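Long-range contacts in 5' nucleotidase family protein (Staphylococcus aureus subsp. aureus, PDB 4Q7F), which belongs to the 5' nucleotidase family, with a calcineurin-like phosphoesterase domain and a 5'-nucleotidase C-terminal domain, and holds manganese and magnesium ions: residues Pro78-His86 against Leu309-Leu317; Ile436-Gly447 against Gln519-Lys527. All blocks are in the same frame, centred on the assembly; numbering follows the deposited sequence.

Interaction 1. Residues Pro78-His86 against Leu309-Leu317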
loop_
_atom_site.group_PDB
_atom_site.type_symbol
_atom_site.label_atom_id
_atom_site.label_comp_id
_atom_site.label_asym_id
_atom_site.label_seq_id
_atom_site.Cartn_x
_atom_site.Cartn_y
_atom_site.Cartn_z
ATOM N N PRO A 78 0.093 -10.570 7.423
ATOM C CA PRO A 78 -0.772 -11.374 8.277
ATOM C C PRO A 78 -0.449 -11.185 9.743
ATOM O O PRO A 78 -1.283 -11.489 10.572
ATOM C CB PRO A 78 -0.444 -12.817 7.854
ATOM C CG PRO A 78 0.032 -12.702 6.461
ATOM C CD PRO A 78 0.801 -11.413 6.446
ATOM N N PHE A 79 0.741 -10.697 10.070
ATOM C CA PHE A 79 1.086 -10.425 11.482
ATOM C C PHE A 79 0.164 -9.286 11.972
ATOM O O PHE A 79 -0.386 -9.312 13.105
ATOM C CB PHE A 79 2.580 -10.096 11.604
ATOM C CG PHE A 79 3.015 -9.653 12.993
ATOM C CD1 PHE A 79 2.629 -10.363 14.124
ATOM C CD2 PHE A 79 3.845 -8.552 13.157
ATOM C CE1 PHE A 79 3.044 -9.973 15.392
ATOM C CE2 PHE A 79 4.267 -8.165 14.427
ATOM C CZ PHE A 79 3.862 -8.875 15.545
ATOM N N CYS A 80 -0.061 -8.324 11.086
ATOM C CA CYS A 80 -0.955 -7.219 11.386
ATOM C C CYS A 80 -2.397 -7.760 11.607
ATOM O O CYS A 80 -3.051 -7.377 12.585
ATOM C CB CYS A 80 -0.852 -6.155 10.305
ATOM S SG CYS A 80 0.781 -5.349 10.243
ATOM N N ASN A 81 -2.880 -8.663 10.736
ATOM C CA ASN A 81 -4.195 -9.280 10.950
ATOM C C ASN A 81 -4.245 -9.967 12.300
ATOM O O ASN A 81 -5.228 -9.825 13.051
ATOM C CB ASN A 81 -4.534 -10.331 9.899
ATOM C CG ASN A 81 -4.596 -9.760 8.512
ATOM O OD1 ASN A 81 -3.610 -9.233 8.004
ATOM N ND2 ASN A 81 -5.738 -9.905 7.864
ATOM N N TYR A 82 -3.196 -10.736 12.582
ATOM C CA TYR A 82 -3.067 -11.461 13.846
ATOM C C TYR A 82 -3.223 -10.537 15.046
ATOM O O TYR A 82 -3.941 -10.863 15.996
ATOM C CB TYR A 82 -1.728 -12.196 13.899
ATOM C CG TYR A 82 -1.465 -12.907 15.216
ATOM C CD1 TYR A 82 -1.878 -14.216 15.411
ATOM C CD2 TYR A 82 -0.806 -12.271 16.251
ATOM C CE1 TYR A 82 -1.653 -14.874 16.605
ATOM C CE2 TYR A 82 -0.588 -12.915 17.458
ATOM C CZ TYR A 82 -1.018 -14.217 17.627
ATOM O OH TYR A 82 -0.793 -14.874 18.810
ATOM N N LEU A 83 -2.567 -9.384 15.004
ATOM C CA LEU A 83 -2.628 -8.424 16.111
ATOM C C LEU A 83 -4.023 -7.890 16.365
ATOM O O LEU A 83 -4.446 -7.807 17.522
ATOM C CB LEU A 83 -1.684 -7.245 15.880
ATOM C CG LEU A 83 -0.187 -7.558 15.850
ATOM C CD1 LEU A 83 0.563 -6.299 15.465
ATOM C CD2 LEU A 83 0.317 -8.117 17.167
ATOM N N ILE A 84 -4.731 -7.528 15.295
ATOM C CA ILE A 84 -6.068 -7.003 15.420
ATOM C C ILE A 84 -6.968 -8.081 16.000
ATOM O O ILE A 84 -7.785 -7.798 16.882
ATOM C CB ILE A 84 -6.664 -6.535 14.070
ATOM C CG1 ILE A 84 -5.814 -5.415 13.438
ATOM C CG2 ILE A 84 -8.093 -6.040 14.284
ATOM C CD1 ILE A 84 -5.714 -4.140 14.259
ATOM N N ALA A 85 -6.795 -9.315 15.517
ATOM C CA ALA A 85 -7.600 -10.439 15.962
ATOM C C ALA A 85 -7.303 -10.892 17.386
ATOM O O ALA A 85 -8.108 -11.596 17.968
ATOM C CB ALA A 85 -7.439 -11.620 14.998
ATOM N N HIS A 86 -6.161 -10.529 17.949
ATOM C CA HIS A 86 -5.868 -10.953 19.322
ATOM C C HIS A 86 -6.056 -9.838 20.340
ATOM O O HIS A 86 -7.179 -9.633 20.788
ATOM C CB HIS A 86 -4.548 -11.695 19.386
ATOM C CG HIS A 86 -4.652 -13.045 18.760
ATOM N ND1 HIS A 86 -4.760 -13.216 17.397
ATOM C CD2 HIS A 86 -4.787 -14.278 19.306
ATOM C CE1 HIS A 86 -4.918 -14.500 17.128
ATOM N NE2 HIS A 86 -4.927 -15.168 18.268
ATOM N N LEU A 309 6.656 -16.086 19.234
ATOM C CA LEU A 309 5.613 -15.272 18.609
ATOM C C LEU A 309 5.367 -15.727 17.169
ATOM O O LEU A 309 4.221 -15.878 16.759
ATOM C CB LEU A 309 5.980 -13.788 18.671
ATOM C CG LEU A 309 5.071 -12.777 17.957
ATOM C CD1 LEU A 309 3.622 -12.911 18.394
ATOM C CD2 LEU A 309 5.569 -11.359 18.191
ATOM N N ARG A 310 6.438 -15.914 16.389
ATOM C CA ARG A 310 6.318 -16.428 15.016
ATOM C C ARG A 310 5.504 -17.736 15.025
ATOM O O ARG A 310 4.640 -17.932 14.192
ATOM C CB ARG A 310 7.718 -16.666 14.424
ATOM C CG ARG A 310 7.832 -17.516 13.148
ATOM C CD ARG A 310 7.648 -16.733 11.884
ATOM N NE ARG A 310 7.602 -17.562 10.676
ATOM C CZ ARG A 310 8.597 -17.761 9.802
ATOM N NH1 ARG A 310 9.786 -17.204 9.959
ATOM N NH2 ARG A 310 8.377 -18.524 8.728
ATOM N N LYS A 311 5.795 -18.629 15.959
ATOM C CA LYS A 311 5.069 -19.918 16.041
ATOM C C LYS A 311 3.578 -19.727 16.292
ATOM O O LYS A 311 2.752 -20.389 15.656
ATOM C CB LYS A 311 5.648 -20.827 17.139
ATOM C CG LYS A 311 4.956 -22.184 17.242
ATOM C CD LYS A 311 5.454 -22.954 18.452
ATOM C CE LYS A 311 4.885 -24.368 18.499
ATOM N NZ LYS A 311 3.400 -24.432 18.552
ATOM N N GLN A 312 3.241 -18.862 17.252
ATOM C CA GLN A 312 1.840 -18.547 17.551
ATOM C C GLN A 312 1.172 -18.017 16.290
ATOM O O GLN A 312 0.049 -18.392 15.956
ATOM C CB GLN A 312 1.751 -17.501 18.649
ATOM C CG GLN A 312 2.077 -18.041 20.041
ATOM C CD GLN A 312 2.186 -16.936 21.067
ATOM O OE1 GLN A 312 2.705 -15.850 20.778
ATOM N NE2 GLN A 312 1.739 -17.213 22.286
ATOM N N LEU A 313 1.888 -17.155 15.590
ATOM C CA LEU A 313 1.389 -16.570 14.369
ATOM C C LEU A 313 1.141 -17.655 13.325
ATOM O O LEU A 313 0.055 -17.728 12.749
ATOM C CB LEU A 313 2.388 -15.528 13.850
ATOM C CG LEU A 313 2.075 -14.935 12.475
ATOM C CD1 LEU A 313 0.657 -14.388 12.412
ATOM C CD2 LEU A 313 3.099 -13.843 12.170
ATOM N N GLU A 314 2.133 -18.513 13.091
ATOM C CA GLU A 314 1.964 -19.601 12.105
ATOM C C GLU A 314 0.829 -20.538 12.522
ATOM O O GLU A 314 0.022 -20.976 11.693
ATOM C CB GLU A 314 3.271 -20.373 11.913
ATOM C CG GLU A 314 4.426 -19.535 11.351
ATOM C CD GLU A 314 4.200 -19.013 9.952
ATOM O OE1 GLU A 314 3.234 -19.448 9.231
ATOM O OE2 GLU A 314 5.027 -18.155 9.551
ATOM N N ASP A 315 0.757 -20.853 13.815
ATOM C CA ASP A 315 -0.316 -21.722 14.302
ATOM C C ASP A 315 -1.696 -21.131 13.935
ATOM O O ASP A 315 -2.564 -21.833 13.432
ATOM C CB ASP A 315 -0.194 -21.958 15.805
ATOM C CG ASP A 315 0.996 -22.860 16.172
ATOM O OD1 ASP A 315 1.678 -23.423 15.274
ATOM O OD2 ASP A 315 1.256 -23.018 17.373
ATOM N N TRP A 316 -1.870 -19.828 14.160
ATOM C CA TRP A 316 -3.115 -19.153 13.838
ATOM C C TRP A 316 -3.364 -19.198 12.341
ATOM O O TRP A 316 -4.474 -19.472 11.907
ATOM C CB TRP A 316 -3.065 -17.707 14.340
ATOM C CG TRP A 316 -4.302 -16.949 14.154
ATOM C CD1 TRP A 316 -5.458 -17.070 14.879
ATOM C CD2 TRP A 316 -4.514 -15.866 13.236
ATOM N NE1 TRP A 316 -6.379 -16.147 14.446
ATOM C CE2 TRP A 316 -5.828 -15.401 13.438
ATOM C CE3 TRP A 316 -3.719 -15.254 12.262
ATOM C CZ2 TRP A 316 -6.370 -14.354 12.692
ATOM C CZ3 TRP A 316 -4.247 -14.219 11.529
ATOM C CH2 TRP A 316 -5.556 -13.767 11.747
ATOM N N LEU A 317 -2.314 -18.955 11.554
ATOM C CA LEU A 317 -2.439 -18.998 10.112
ATOM C C LEU A 317 -2.835 -20.376 9.591
ATOM O O LEU A 317 -3.477 -20.485 8.548
ATOM C CB LEU A 317 -1.147 -18.511 9.458
ATOM C CG LEU A 317 -0.942 -17.003 9.621
ATOM C CD1 LEU A 317 0.417 -16.608 9.099
ATOM C CD2 LEU A 317 -2.039 -16.220 8.893
HETATM O O HOH W 1 0.438 -13.806 20.651
#
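Phe79 and Leu313 mark the closest backbone approach of two nearly perpendicular helices, with CA atoms 6.8 Å apart. The axes of helices 78-85 and 309-317 cross at 86° and come within 10.4 Å of each other. Tyr82 is the knob of the contact: its side chain fills a hole made by Leu309, Gln312, Leu313 and Trp316. Tyr82 CB rests on Leu313 CD1 at 3.6 Å. The other methyl of Leu313, CD2, meets Phe79 CB at 3.8 Å. Trp316 holds its CG anti to the backbone N (chi1 -176°), which carries the indole across the 78-85 helix. One indole face receives two rings edge-on. The Tyr82 ring makes a T-shaped pair with the five-membered ring, planes at 82°, and Tyr82 CA makes a CH-pi contact with the six-membered ring. His86 presents CE1, 3.5 Å from Trp316 CD1. His86 ND1 also bonds to Tyr82 O at 2.9 Å. A water links Tyr82 OH to Gln312 OE1. Helix 78-85 of the calcineurin-like phosphoesterase part thus packs on helix 304-317, whose Trp316 in turn touches Ile381 of helix 377-383. Apolar and aromatic surfaces make up most of the contact. The edge-to-face pairs and the bond to Tyr82 O probably limit how the rings can turn.

Interaction 2. Residues Ile436-Gly447 against Gln519-Lys527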
loop_
_atom_site.group_PDB
_atom_site.type_symbol
_atom_site.label_atom_id
_atom_site.label_comp_id
_atom_site.label_asym_id
_atom_site.label_seq_id
_atom_site.Cartn_x
_atom_site.Cartn_y
_atom_site.Cartn_z
ATOM N N ILE A 436 -13.091 -7.552 -11.486
ATOM C CA ILE A 436 -13.899 -8.567 -12.133
ATOM C C ILE A 436 -15.310 -8.398 -11.573
ATOM O O ILE A 436 -15.508 -8.361 -10.358
ATOM C CB ILE A 436 -13.405 -10.008 -11.864
ATOM C CG1 ILE A 436 -11.980 -10.224 -12.385
ATOM C CG2 ILE A 436 -14.355 -11.009 -12.495
ATOM C CD1 ILE A 436 -10.874 -9.832 -11.430
ATOM N N TYR A 437 -16.300 -8.309 -12.462
ATOM C CA TYR A 437 -17.675 -8.054 -12.053
ATOM C C TYR A 437 -18.576 -9.271 -12.101
ATOM O O TYR A 437 -18.430 -10.147 -12.944
ATOM C CB TYR A 437 -18.296 -6.960 -12.951
ATOM C CG TYR A 437 -17.551 -5.646 -12.905
ATOM C CD1 TYR A 437 -16.373 -5.467 -13.619
ATOM C CD2 TYR A 437 -18.058 -4.559 -12.184
ATOM C CE1 TYR A 437 -15.684 -4.262 -13.585
ATOM C CE2 TYR A 437 -17.371 -3.360 -12.129
ATOM C CZ TYR A 437 -16.191 -3.221 -12.828
ATOM O OH TYR A 437 -15.550 -2.037 -12.787
ATOM N N GLY A 438 -19.522 -9.299 -11.182
ATOM C CA GLY A 438 -20.525 -10.361 -11.110
ATOM C C GLY A 438 -21.931 -9.788 -11.178
ATOM O O GLY A 438 -22.212 -8.669 -10.687
ATOM N N GLY A 439 -22.838 -10.548 -11.788
ATOM C CA GLY A 439 -24.200 -10.111 -11.896
ATOM C C GLY A 439 -24.445 -9.404 -13.201
ATOM O O GLY A 439 -25.591 -9.190 -13.568
ATOM N N VAL A 440 -23.362 -9.047 -13.894
ATOM C CA VAL A 440 -23.443 -8.390 -15.178
ATOM C C VAL A 440 -22.490 -9.109 -16.119
ATOM O O VAL A 440 -21.363 -9.413 -15.738
ATOM C CB VAL A 440 -23.086 -6.881 -15.092
ATOM C CG1 VAL A 440 -21.699 -6.649 -14.531
ATOM C CG2 VAL A 440 -23.200 -6.198 -16.438
ATOM N N SER A 441 -22.970 -9.426 -17.322
ATOM C CA SER A 441 -22.159 -10.053 -18.338
ATOM C C SER A 441 -21.760 -8.960 -19.322
ATOM O O SER A 441 -22.503 -7.995 -19.518
ATOM C CB SER A 441 -22.897 -11.209 -19.039
ATOM O OG SER A 441 -23.993 -10.737 -19.763
ATOM N N TYR A 442 -20.596 -9.128 -19.939
ATOM C CA TYR A 442 -20.017 -8.116 -20.836
ATOM C C TYR A 442 -18.870 -8.656 -21.672
ATOM O O TYR A 442 -18.295 -9.708 -21.397
ATOM C CB TYR A 442 -19.526 -6.909 -20.015
ATOM C CG TYR A 442 -18.590 -7.278 -18.871
ATOM C CD1 TYR A 442 -19.093 -7.769 -17.666
ATOM C CD2 TYR A 442 -17.203 -7.110 -18.975
ATOM C CE1 TYR A 442 -18.241 -8.113 -16.613
ATOM C CE2 TYR A 442 -16.356 -7.451 -17.926
ATOM C CZ TYR A 442 -16.882 -7.949 -16.743
ATOM O OH TYR A 442 -16.032 -8.285 -15.690
ATOM N N THR A 443 -18.543 -7.893 -22.702
ATOM C CA THR A 443 -17.510 -8.212 -23.629
ATOM C C THR A 443 -16.585 -7.012 -23.666
ATOM O O THR A 443 -17.044 -5.867 -23.809
ATOM C CB THR A 443 -18.075 -8.396 -25.059
ATOM O OG1 THR A 443 -19.010 -9.481 -25.083
ATOM C CG2 THR A 443 -16.943 -8.686 -26.038
ATOM N N ILE A 444 -15.291 -7.258 -23.477
ATOM C CA ILE A 444 -14.287 -6.210 -23.569
ATOM C C ILE A 444 -13.524 -6.393 -24.874
ATOM O O ILE A 444 -13.017 -7.473 -25.134
ATOM C CB ILE A 444 -13.297 -6.253 -22.383
ATOM C CG1 ILE A 444 -14.003 -5.879 -21.069
ATOM C CG2 ILE A 444 -12.168 -5.284 -22.648
ATOM C CD1 ILE A 444 -13.123 -6.042 -19.810
ATOM N N HIS A 445 -13.468 -5.345 -25.688
ATOM C CA HIS A 445 -12.736 -5.338 -26.960
ATOM C C HIS A 445 -11.491 -4.482 -26.774
ATOM O O HIS A 445 -11.540 -3.269 -26.928
ATOM C CB HIS A 445 -13.602 -4.763 -28.084
ATOM C CG HIS A 445 -14.705 -5.673 -28.517
ATOM N ND1 HIS A 445 -14.503 -6.700 -29.409
ATOM C CD2 HIS A 445 -16.013 -5.725 -28.178
ATOM C CE1 HIS A 445 -15.635 -7.348 -29.605
ATOM N NE2 HIS A 445 -16.569 -6.768 -28.879
ATOM N N VAL A 446 -10.370 -5.129 -26.477
ATOM C CA VAL A 446 -9.112 -4.419 -26.133
ATOM C C VAL A 446 -8.542 -3.597 -27.305
ATOM O O VAL A 446 -7.924 -2.585 -27.093
ATOM C CB VAL A 446 -8.073 -5.404 -25.559
ATOM C CG1 VAL A 446 -6.850 -4.656 -25.011
ATOM C CG2 VAL A 446 -8.720 -6.229 -24.445
ATOM N N GLY A 447 -8.824 -4.001 -28.532
ATOM C CA GLY A 447 -8.335 -3.262 -29.698
ATOM C C GLY A 447 -9.018 -1.908 -29.901
ATOM O O GLY A 447 -8.572 -1.112 -30.717
ATOM N N GLN A 519 -23.228 -19.464 -11.468
ATOM C CA GLN A 519 -22.321 -18.705 -12.305
ATOM C C GLN A 519 -22.781 -17.252 -12.414
ATOM O O GLN A 519 -23.729 -16.942 -13.131
ATOM C CB GLN A 519 -22.178 -19.333 -13.697
ATOM C CG GLN A 519 -20.963 -18.804 -14.464
ATOM C CD GLN A 519 -19.634 -19.171 -13.791
ATOM O OE1 GLN A 519 -19.492 -20.256 -13.202
ATOM N NE2 GLN A 519 -18.650 -18.274 -13.887
ATOM N N VAL A 520 -22.100 -16.374 -11.696
ATOM C CA VAL A 520 -22.414 -14.942 -11.701
ATOM C C VAL A 520 -21.394 -14.106 -12.488
ATOM O O VAL A 520 -21.674 -12.959 -12.830
ATOM C CB VAL A 520 -22.558 -14.389 -10.271
ATOM C CG1 VAL A 520 -23.712 -15.089 -9.562
ATOM C CG2 VAL A 520 -21.254 -14.525 -9.484
ATOM N N VAL A 521 -20.241 -14.699 -12.795
ATOM C CA VAL A 521 -19.181 -14.038 -13.577
ATOM C C VAL A 521 -19.229 -14.658 -14.957
ATOM O O VAL A 521 -19.068 -15.871 -15.122
ATOM C CB VAL A 521 -17.790 -14.175 -12.940
ATOM C CG1 VAL A 521 -16.737 -13.450 -13.775
ATOM C CG2 VAL A 521 -17.793 -13.602 -11.538
ATOM N N ASP A 522 -19.482 -13.809 -15.938
ATOM C CA ASP A 522 -19.628 -14.241 -17.286
ATOM C C ASP A 522 -19.223 -13.070 -18.176
ATOM O O ASP A 522 -19.994 -12.131 -18.365
ATOM C CB ASP A 522 -21.089 -14.621 -17.484
ATOM C CG ASP A 522 -21.398 -15.066 -18.890
ATOM O OD1 ASP A 522 -20.468 -15.213 -19.688
ATOM O OD2 ASP A 522 -22.584 -15.269 -19.175
ATOM N N PHE A 523 -17.996 -13.114 -18.685
ATOM C CA PHE A 523 -17.470 -12.039 -19.522
ATOM C C PHE A 523 -16.419 -12.589 -20.463
ATOM O O PHE A 523 -15.970 -13.715 -20.303
ATOM C CB PHE A 523 -16.873 -10.909 -18.673
ATOM C CG PHE A 523 -15.604 -11.278 -17.951
ATOM C CD1 PHE A 523 -15.638 -11.994 -16.763
ATOM C CD2 PHE A 523 -14.361 -10.882 -18.455
ATOM C CE1 PHE A 523 -14.460 -12.320 -16.094
ATOM C CE2 PHE A 523 -13.181 -11.206 -17.798
ATOM C CZ PHE A 523 -13.231 -11.929 -16.619
ATOM N N LYS A 524 -16.026 -11.775 -21.425
ATOM C CA LYS A 524 -15.070 -12.172 -22.436
ATOM C C LYS A 524 -14.182 -11.017 -22.723
ATOM O O LYS A 524 -14.646 -9.871 -22.741
ATOM C CB LYS A 524 -15.787 -12.481 -23.764
ATOM C CG LYS A 524 -16.936 -13.436 -23.651
ATOM C CD LYS A 524 -17.660 -13.554 -24.984
ATOM C CE LYS A 524 -18.975 -14.259 -24.808
ATOM N NZ LYS A 524 -19.719 -14.300 -26.107
ATOM N N VAL A 525 -12.912 -11.311 -22.982
ATOM C CA VAL A 525 -11.937 -10.282 -23.325
ATOM C C VAL A 525 -11.242 -10.723 -24.575
ATOM O O VAL A 525 -10.770 -11.839 -24.652
ATOM C CB VAL A 525 -10.909 -10.079 -22.215
ATOM C CG1 VAL A 525 -9.935 -8.971 -22.601
ATOM C CG2 VAL A 525 -11.638 -9.731 -20.945
ATOM N N GLU A 526 -11.218 -9.854 -25.566
ATOM C CA GLU A 526 -10.612 -10.183 -26.824
ATOM C C GLU A 526 -10.276 -8.881 -27.497
ATOM O O GLU A 526 -10.547 -7.823 -26.937
ATOM C CB GLU A 526 -11.601 -10.980 -27.651
ATOM C CG GLU A 526 -12.837 -10.198 -28.060
ATOM C CD GLU A 526 -13.850 -11.068 -28.758
ATOM O OE1 GLU A 526 -13.934 -10.989 -30.006
ATOM O OE2 GLU A 526 -14.513 -11.873 -28.064
ATOM N N LYS A 527 -9.676 -8.934 -28.681
ATOM C CA LYS A 527 -9.385 -7.699 -29.407
ATOM C C LYS A 527 -10.681 -6.944 -29.702
ATOM O O LYS A 527 -11.723 -7.589 -29.831
ATOM C CB LYS A 527 -8.697 -7.976 -30.743
ATOM C CG LYS A 527 -7.258 -8.460 -30.686
ATOM C CD LYS A 527 -6.731 -8.542 -32.113
ATOM C CE LYS A 527 -5.262 -8.879 -32.188
ATOM N NZ LYS A 527 -4.806 -8.720 -33.591
ATOM O OXT LYS A 527 -10.733 -5.708 -29.854
HETATM O O HOH W 2 -19.269 -11.099 -15.332
#
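Tyr442 and Phe523 lie side by side on neighbouring parallel strands and point the same way. Their ring planes are only 10° apart, but the rings are slid so far that they barely overlap. Phe523 CB, not its ring, sits over the centre of the Tyr442 ring, 3.5 Å from the centroid, as a CH-pi contact. Tyr442 OH in turn lies above one face of the Phe523 ring, toward the rim. Both side chains place CG between the backbone N and the carbonyl carbon. This swings the rings the same way from adjacent strands and brings Phe523 CB over the Tyr442 ring. The same hydroxyl accepts a bond from Tyr437 N at 3.2 Å. Ile436 CG2 bridges Val521 CG1 and Phe523 CE1. Val525, on the face of Tyr442 and Phe523, puts CG2 beside Ile444; its CG1 meets Val446 CG2, 3.5 Å away. Helix 397-408 covers Tyr442 and Ile444. His445 and Glu526 point together to the other face, ring and carboxylate planes 60° apart. The straightest backbone bond runs from Ile444 N to Lys524 O, 2.8 Å and 173°. Near Gly438 and Gly439 a water joins Tyr437 O and Val440 O to Asp522 N. The C-terminal carboxylate of Lys527 is gripped at both oxygens: His445 ND1 meets O at 2.9 Å, and Gly447 N meets OXT at 2.9 Å. The charge of that carboxylate would probably favour a protonated His445. The chain end is therefore held as an edge strand by backbone bonds, the buried CH-pi contact of Phe523 with Tyr442 and its own terminal group.

In the fold
Interaction 1 closes along the chain before interaction 2 opens. Their centres are 37 Å apart, their nearest atoms about 20 Å, and they do not touch. In interaction 1, residues 78-86 belong to the calcineurin-like phosphoesterase part, and helix 304-317 packs on them with helix 377-383 alongside. Interaction 2 lies in the C-terminal part. Strand 435-438 borders one mixed sheet, while strands 441-445 and 522-526 pair in another, with 522-526 outermost. The side chains of Asn81 in interaction 1 and Ile436 in interaction 2 each lie about 12 Å from the bound (2R,3S,5R)-5-(6-amino-9H-purin-9-yl)-tetrahydro-2-(hydroxymethyl)furan-3-ol. Interaction 1 thus joins helices from distant parts of the chain, and interaction 2 fastens the chain end to its sheet.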